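Long-range contact in VAO-type flavoprotein oxidase VAO615 (Myceliophthora thermophila, PDB 6F72), which probably acts as a secreted oxidoreductase with bicovalently bound FAD whose reduced form reacts rapidly with oxygen, though no substrate has been identified: residues G245-D249 / H460-L465. Numbering follows the deposited sequence.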
# COMPACT_ATOMS: atom_id res chain seq x y z
N GLY A 245 -7.18 12.58 -9.06
CA GLY A 245 -6.70 12.73 -7.69
C GLY A 245 -6.28 11.41 -7.08
O GLY A 245 -6.31 10.36 -7.75
N VAL A 246 -5.89 11.44 -5.81
CA VAL A 246 -5.50 10.22 -5.09
C VAL A 246 -6.76 9.44 -4.73
O VAL A 246 -7.84 9.99 -4.76
CB VAL A 246 -4.63 10.49 -3.83
CG1 VAL A 246 -3.39 11.27 -4.21
CG2 VAL A 246 -5.41 11.21 -2.74
N ALA A 247 -6.59 8.16 -4.39
CA ALA A 247 -7.69 7.29 -3.96
C ALA A 247 -8.62 7.96 -2.93
O ALA A 247 -9.84 8.01 -3.13
CB ALA A 247 -7.13 5.98 -3.42
N ALA A 248 -8.04 8.52 -1.86
CA ALA A 248 -8.77 9.13 -0.76
C ALA A 248 -9.67 10.34 -1.16
O ALA A 248 -10.68 10.60 -0.49
CB ALA A 248 -7.82 9.49 0.36
N ASP A 249 -9.28 11.03 -2.24
CA ASP A 249 -10.04 12.13 -2.85
C ASP A 249 -11.36 11.66 -3.42
O ASP A 249 -12.33 12.43 -3.49
CB ASP A 249 -9.25 12.74 -4.02
CG ASP A 249 -8.09 13.57 -3.57
OD1 ASP A 249 -8.02 13.96 -2.38
OD2 ASP A 249 -7.23 13.84 -4.43
N HIS A 460 -12.53 17.68 -4.58
CA HIS A 460 -12.70 16.52 -3.71
C HIS A 460 -13.19 17.09 -2.38
O HIS A 460 -12.96 18.26 -2.13
CB HIS A 460 -11.34 15.78 -3.51
CG HIS A 460 -10.30 16.64 -2.87
ND1 HIS A 460 -10.19 16.78 -1.51
CD2 HIS A 460 -9.37 17.47 -3.41
CE1 HIS A 460 -9.23 17.64 -1.23
NE2 HIS A 460 -8.71 18.06 -2.36
N PRO A 461 -13.87 16.29 -1.54
CA PRO A 461 -14.17 16.77 -0.18
C PRO A 461 -12.91 16.98 0.66
O PRO A 461 -11.85 16.38 0.36
CB PRO A 461 -14.96 15.60 0.43
CG PRO A 461 -15.53 14.87 -0.74
CD PRO A 461 -14.46 14.95 -1.78
N ALA A 462 -13.03 17.80 1.70
CA ALA A 462 -11.98 17.94 2.71
C ALA A 462 -11.55 16.54 3.23
O ALA A 462 -12.40 15.69 3.53
CB ALA A 462 -12.44 18.81 3.86
N ASN A 463 -10.25 16.33 3.29
CA ASN A 463 -9.67 15.08 3.81
C ASN A 463 -8.31 15.36 4.46
O ASN A 463 -7.83 16.50 4.43
CB ASN A 463 -9.65 13.97 2.74
CG ASN A 463 -8.78 14.30 1.54
OD1 ASN A 463 -7.62 14.72 1.69
ND2 ASN A 463 -9.32 14.08 0.35
N SER A 464 -7.72 14.34 5.09
CA SER A 464 -6.47 14.49 5.86
C SER A 464 -5.19 14.19 5.06
O SER A 464 -4.08 14.16 5.62
CB SER A 464 -6.52 13.65 7.13
OG SER A 464 -6.57 12.24 6.85
N LEU A 465 -5.35 14.02 3.75
CA LEU A 465 -4.25 13.75 2.85
C LEU A 465 -3.14 14.77 3.03
O LEU A 465 -3.38 15.99 3.00
CB LEU A 465 -4.73 13.68 1.40
CG LEU A 465 -3.70 13.19 0.38
CD1 LEU A 465 -3.66 11.66 0.33
CD2 LEU A 465 -3.97 13.78 -0.99
O HOH W 1 -11.84 12.86 0.09
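The first torsions of Asp249 (-73°) and Asn463 (63°) bring carboxylate and carboxamide together, their planes nearly coplanar: CG of Asp249 lies anti to its carbonyl carbon, while that of Asn463 sits between backbone N and carbonyl carbon. Asn463 ND2 donates to Asp249 OD1 over 3.0 Å in a fairly straight bond (159°) that takes up the anti lone pair. The amide is held against turning by two further bonds: Asn463 OD1 accepts from Leu465 N at 3.1 Å, an Asx turn, and ND2 also donates to a water that in turn donates to Ala248 O. Over one face of the His460 imidazole the same carboxylate stacks, its OD1 offset toward the rim and 3.6 Å from His460 CG. The contact thus joins the loop, with its 3-10 segment 247-249, between helix 241-244 and strand 251-257, in the FAD-binding PCMH-type region, to the loop leading from strand 448-452 of the seven-stranded antiparallel sheet into helix 468-471. From that helix Arg470 forms a salt bridge with Asp249 OD1, while OD2 receives Val246 N at 3.1 Å from above the carboxylate plane. With an alanine at Asp249, Arg470 would probably lose its anionic mate, one N-H of Asn463 ND2 its carboxylate acceptor, and Val246 N its bond to OD2. Alongside, Val246 and Leu465 meet tip to tip, with CG2 of the valine tightly packed 3.4 Å from CD2 of the leucine; the valine side chain is about 8 Å from the FAD.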